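Local coordinates for AB hydrolase-1 domain-containing protein (Parabacteroides distasonis, PDB 4Q34) that is a putative esterase of the alpha/beta hydrolase family, probably hydrolysing ester bonds in a substrate not yet identified, at residues 111-120 with 256-265. Residues are numbered along the deposited sequence; the frame is centred on the assembly and turned at random.
Sequences VWFNRFRVGI and RPELYEWTRR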
loop_
_atom_site.group_PDB
_atom_site.type_symbol
_atom_site.label_atom_id
_atom_site.label_comp_id
_atom_site.label_asym_id
_atom_site.label_seq_id
_atom_site.Cartn_x
_atom_site.Cartn_y
_atom_site.Cartn_z
ATOM N N VAL A 111 5.100 -24.304 -0.723
ATOM C CA VAL A 111 3.795 -24.701 -1.263
ATOM C C VAL A 111 3.271 -23.657 -2.252
ATOM O O VAL A 111 2.888 -24.000 -3.381
ATOM C CB VAL A 111 2.765 -24.979 -0.154
ATOM C CG1 VAL A 111 1.435 -25.381 -0.769
ATOM C CG2 VAL A 111 3.279 -26.051 0.806
ATOM N N TRP A 112 3.303 -22.373 -1.886
ATOM C CA TRP A 112 2.959 -21.344 -2.845
ATOM C C TRP A 112 3.756 -21.373 -4.154
ATOM O O TRP A 112 3.206 -21.128 -5.212
ATOM C CB TRP A 112 3.033 -19.928 -2.247
ATOM C CG TRP A 112 1.995 -19.627 -1.209
ATOM C CD1 TRP A 112 2.196 -19.509 0.137
ATOM C CD2 TRP A 112 0.611 -19.363 -1.435
ATOM N NE1 TRP A 112 1.004 -19.205 0.784
ATOM C CE2 TRP A 112 0.015 -19.117 -0.162
ATOM C CE3 TRP A 112 -0.191 -19.325 -2.579
ATOM C CZ2 TRP A 112 -1.342 -18.800 -0.015
ATOM C CZ3 TRP A 112 -1.552 -19.010 -2.435
ATOM C CH2 TRP A 112 -2.113 -18.769 -1.164
ATOM N N PHE A 113 5.041 -21.670 -4.079
ATOM C CA PHE A 113 5.888 -21.806 -5.291
ATOM C C PHE A 113 5.252 -22.802 -6.251
ATOM O O PHE A 113 5.104 -22.550 -7.432
ATOM C CB PHE A 113 7.267 -22.246 -4.825
ATOM C CG PHE A 113 8.289 -22.439 -5.904
ATOM C CD1 PHE A 113 8.404 -23.645 -6.572
ATOM C CD2 PHE A 113 9.221 -21.436 -6.182
ATOM C CE1 PHE A 113 9.398 -23.841 -7.527
ATOM C CE2 PHE A 113 10.221 -21.637 -7.121
ATOM C CZ PHE A 113 10.307 -22.837 -7.790
ATOM N N ASN A 114 4.864 -23.954 -5.719
ATOM C CA ASN A 114 4.168 -24.966 -6.524
ATOM C C ASN A 114 2.788 -24.535 -6.995
ATOM O O ASN A 114 2.454 -24.686 -8.150
ATOM C CB ASN A 114 4.007 -26.246 -5.710
ATOM C CG ASN A 114 5.304 -26.971 -5.499
ATOM O OD1 ASN A 114 6.375 -26.387 -5.547
ATOM N ND2 ASN A 114 5.210 -28.260 -5.248
ATOM N N ARG A 115 1.993 -23.972 -6.076
ATOM C CA ARG A 115 0.638 -23.526 -6.360
ATOM C C ARG A 115 0.602 -22.495 -7.492
ATOM O O ARG A 115 -0.349 -22.449 -8.273
ATOM C CB ARG A 115 0.057 -22.877 -5.096
ATOM C CG ARG A 115 -1.288 -22.228 -5.262
ATOM C CD ARG A 115 -2.317 -23.226 -5.763
ATOM N NE ARG A 115 -3.688 -22.721 -5.646
ATOM C CZ ARG A 115 -4.763 -23.473 -5.886
ATOM N NH1 ARG A 115 -4.626 -24.742 -6.258
ATOM N NH2 ARG A 115 -5.972 -22.963 -5.722
ATOM N N PHE A 116 1.646 -21.674 -7.558
ATOM C CA PHE A 116 1.784 -20.631 -8.586
ATOM C C PHE A 116 2.428 -21.122 -9.882
ATOM O O PHE A 116 2.569 -20.361 -10.843
ATOM C CB PHE A 116 2.553 -19.432 -8.018
ATOM C CG PHE A 116 1.805 -18.676 -6.930
ATOM C CD1 PHE A 116 0.410 -18.778 -6.807
ATOM C CD2 PHE A 116 2.492 -17.867 -6.039
ATOM C CE1 PHE A 116 -0.278 -18.055 -5.849
ATOM C CE2 PHE A 116 1.804 -17.148 -5.077
ATOM C CZ PHE A 116 0.423 -17.227 -4.994
ATOM N N ARG A 117 2.825 -22.397 -9.867
ATOM C CA ARG A 117 3.371 -23.091 -11.008
ATOM C C ARG A 117 4.666 -22.437 -11.491
ATOM O O ARG A 117 4.944 -22.355 -12.684
ATOM C CB ARG A 117 2.325 -23.226 -12.098
ATOM C CG ARG A 117 1.035 -23.911 -11.643
ATOM C CD ARG A 117 0.186 -24.519 -12.780
ATOM N NE ARG A 117 0.158 -23.617 -13.932
ATOM C CZ ARG A 117 -0.568 -22.515 -14.015
ATOM N NH1 ARG A 117 -1.384 -22.172 -13.029
ATOM N NH2 ARG A 117 -0.426 -21.713 -15.053
ATOM N N VAL A 118 5.502 -22.039 -10.551
ATOM C CA VAL A 118 6.876 -21.639 -10.888
ATOM C C VAL A 118 7.684 -22.917 -11.119
ATOM O O VAL A 118 8.587 -22.943 -11.930
ATOM C CB VAL A 118 7.521 -20.801 -9.771
ATOM C CG1 VAL A 118 8.931 -20.366 -10.136
ATOM C CG2 VAL A 118 6.672 -19.568 -9.489
ATOM N N GLY A 119 7.292 -23.978 -10.434
ATOM C CA GLY A 119 8.018 -25.252 -10.519
ATOM C C GLY A 119 7.529 -26.201 -9.449
ATOM O O GLY A 119 6.552 -25.946 -8.771
ATOM N N ILE A 120 8.212 -27.321 -9.304
ATOM C CA ILE A 120 7.982 -28.196 -8.162
ATOM C C ILE A 120 9.196 -27.998 -7.268
ATOM O O ILE A 120 10.311 -28.481 -7.567
ATOM C CB ILE A 120 7.857 -29.681 -8.552
ATOM C CG1 ILE A 120 6.765 -29.873 -9.619
ATOM C CG2 ILE A 120 7.567 -30.525 -7.314
ATOM C CD1 ILE A 120 5.406 -29.363 -9.207
ATOM N N ARG A 256 -0.686 -33.832 -8.004
ATOM C CA ARG A 256 -0.511 -32.665 -7.158
ATOM C C ARG A 256 -1.668 -31.666 -7.344
ATOM O O ARG A 256 -1.635 -30.837 -8.263
ATOM C CB ARG A 256 0.815 -31.972 -7.498
ATOM C CG ARG A 256 2.049 -32.824 -7.210
ATOM C CD ARG A 256 3.265 -32.180 -7.832
ATOM N NE ARG A 256 4.516 -32.881 -7.521
ATOM C CZ ARG A 256 5.161 -32.826 -6.352
ATOM N NH1 ARG A 256 4.684 -32.134 -5.327
ATOM N NH2 ARG A 256 6.291 -33.511 -6.197
ATOM N N PRO A 257 -2.692 -31.753 -6.476
ATOM C CA PRO A 257 -3.878 -30.889 -6.519
ATOM C C PRO A 257 -3.551 -29.404 -6.485
ATOM O O PRO A 257 -4.283 -28.614 -7.083
ATOM C CB PRO A 257 -4.661 -31.279 -5.257
ATOM C CG PRO A 257 -4.251 -32.690 -4.980
ATOM C CD PRO A 257 -2.858 -32.875 -5.528
ATOM N N GLU A 258 -2.468 -29.014 -5.804
ATOM C CA GLU A 258 -2.066 -27.605 -5.823
ATOM C C GLU A 258 -1.886 -27.089 -7.263
ATOM O O GLU A 258 -2.176 -25.918 -7.527
ATOM C CB GLU A 258 -0.787 -27.353 -5.034
ATOM C CG GLU A 258 -0.883 -27.601 -3.532
ATOM C CD GLU A 258 -1.539 -26.479 -2.717
ATOM O OE1 GLU A 258 -1.919 -25.415 -3.243
ATOM O OE2 GLU A 258 -1.677 -26.674 -1.492
ATOM N N LEU A 259 -1.416 -27.941 -8.174
ATOM C CA LEU A 259 -1.291 -27.551 -9.573
ATOM C C LEU A 259 -2.488 -27.994 -10.429
ATOM O O LEU A 259 -2.908 -27.261 -11.352
ATOM C CB LEU A 259 0.003 -28.075 -10.166
ATOM C CG LEU A 259 1.335 -27.476 -9.633
ATOM C CD1 LEU A 259 1.917 -28.263 -8.480
ATOM C CD2 LEU A 259 2.346 -27.434 -10.768
ATOM N N TYR A 260 -3.046 -29.156 -10.128
ATOM C CA TYR A 260 -4.093 -29.728 -10.984
ATOM C C TYR A 260 -5.386 -28.945 -10.909
ATOM O O TYR A 260 -6.122 -28.885 -11.871
ATOM C CB TYR A 260 -4.311 -31.230 -10.715
ATOM C CG TYR A 260 -5.198 -31.888 -11.742
ATOM C CD1 TYR A 260 -4.732 -32.148 -13.026
ATOM C CD2 TYR A 260 -6.511 -32.194 -11.456
ATOM C CE1 TYR A 260 -5.538 -32.708 -13.988
ATOM C CE2 TYR A 260 -7.332 -32.771 -12.416
ATOM C CZ TYR A 260 -6.831 -33.024 -13.684
ATOM O OH TYR A 260 -7.635 -33.587 -14.647
ATOM N N GLU A 261 -5.628 -28.278 -9.796
ATOM C CA GLU A 261 -6.794 -27.424 -9.699
ATOM C C GLU A 261 -6.838 -26.431 -10.838
ATOM O O GLU A 261 -7.923 -26.107 -11.287
ATOM C CB GLU A 261 -6.829 -26.688 -8.375
ATOM C CG GLU A 261 -7.190 -27.623 -7.243
ATOM C CD GLU A 261 -7.540 -26.919 -5.939
ATOM O OE1 GLU A 261 -7.354 -25.680 -5.830
ATOM O OE2 GLU A 261 -8.014 -27.627 -5.025
ATOM N N TRP A 262 -5.678 -25.955 -11.303
ATOM C CA TRP A 262 -5.641 -25.005 -12.419
ATOM C C TRP A 262 -6.047 -25.677 -13.728
ATOM O O TRP A 262 -6.735 -25.110 -14.541
ATOM C CB TRP A 262 -4.278 -24.293 -12.540
ATOM C CG TRP A 262 -3.907 -23.585 -11.301
ATOM C CD1 TRP A 262 -2.866 -23.878 -10.451
ATOM C CD2 TRP A 262 -4.583 -22.450 -10.735
ATOM N NE1 TRP A 262 -2.857 -22.998 -9.396
ATOM C CE2 TRP A 262 -3.892 -22.102 -9.551
ATOM C CE3 TRP A 262 -5.704 -21.690 -11.116
ATOM C CZ2 TRP A 262 -4.312 -21.061 -8.718
ATOM C CZ3 TRP A 262 -6.098 -20.601 -10.292
ATOM C CH2 TRP A 262 -5.398 -20.308 -9.118
ATOM N N THR A 263 -5.609 -26.905 -13.949
ATOM C CA THR A 263 -6.119 -27.662 -15.079
ATOM C C THR A 263 -7.623 -27.798 -15.094
ATOM O O THR A 263 -8.240 -27.661 -16.149
ATOM C CB THR A 263 -5.515 -29.088 -15.060
ATOM O OG1 THR A 263 -4.095 -28.956 -14.929
ATOM C CG2 THR A 263 -5.839 -29.832 -16.305
ATOM N N ARG A 264 -8.195 -28.141 -13.941
ATOM C CA ARG A 264 -9.658 -28.260 -13.802
ATOM C C ARG A 264 -10.343 -26.929 -14.086
ATOM O O ARG A 264 -11.427 -26.908 -14.701
ATOM C CB ARG A 264 -10.081 -28.681 -12.388
ATOM C CG ARG A 264 -9.327 -29.860 -11.793
ATOM C CD ARG A 264 -9.912 -30.208 -10.425
ATOM N NE ARG A 264 -10.807 -31.338 -10.544
ATOM C CZ ARG A 264 -10.486 -32.594 -10.260
ATOM N NH1 ARG A 264 -9.287 -32.909 -9.777
ATOM N NH2 ARG A 264 -11.382 -33.542 -10.448
ATOM N N ARG A 265 -9.706 -25.835 -13.662
ATOM C CA ARG A 265 -10.271 -24.491 -13.856
ATOM C C ARG A 265 -10.306 -24.088 -15.330
ATOM O O ARG A 265 -11.308 -23.545 -15.798
ATOM C CB ARG A 265 -9.538 -23.467 -12.997
ATOM C CG ARG A 265 -10.039 -23.608 -11.570
ATOM C CD ARG A 265 -9.122 -22.922 -10.594
ATOM N NE ARG A 265 -9.764 -22.946 -9.294
ATOM C CZ ARG A 265 -9.164 -22.622 -8.172
ATOM N NH1 ARG A 265 -7.884 -22.281 -8.153
ATOM N NH2 ARG A 265 -9.878 -22.661 -7.056
#
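Glu261 OE1 takes both terminal nitrogens of Arg115, NH1 at 2.9 Å and NH2 at 3.1 Å, in an end-on salt bridge. NH1 comes from above the carboxylate plane, NH2 nearly along the C-O axis, while OE2 turns to the backbone N of Leu220. NH1 also bonds Glu258 O at 3.0 Å. Arg115 slants over the early turns of helix 257-277 among Glu258, Glu261, Trp262 and Arg265: a chi1 of 174° puts CG opposite the backbone N, and a bend at chi2 carries the guanidinium to Glu261; Trp262 CZ2 lies over one guanidinium face. An indole suits this place because it can also donate: Trp262 NE1 bonds Arg115 O at 2.8 Å. Over a face of the same indole, Arg117 NH1 sits 3.4 Å from Trp262 CG, its charge paired with Glu199. A leucine in place of Arg115 would probably leave Glu261 OE1 and Glu258 O without these donors. The end of helix 109-115 thus meets helix 257-277, which links parallel strands 242-246 and 283-287 of the central alpha/beta hydrolase sheet. Arg115 NH2 lies 3.2 Å from Arg265 NH1, so Glu261 and Glu225, the latter bridged to Arg265, probably offset a crowded positive charge.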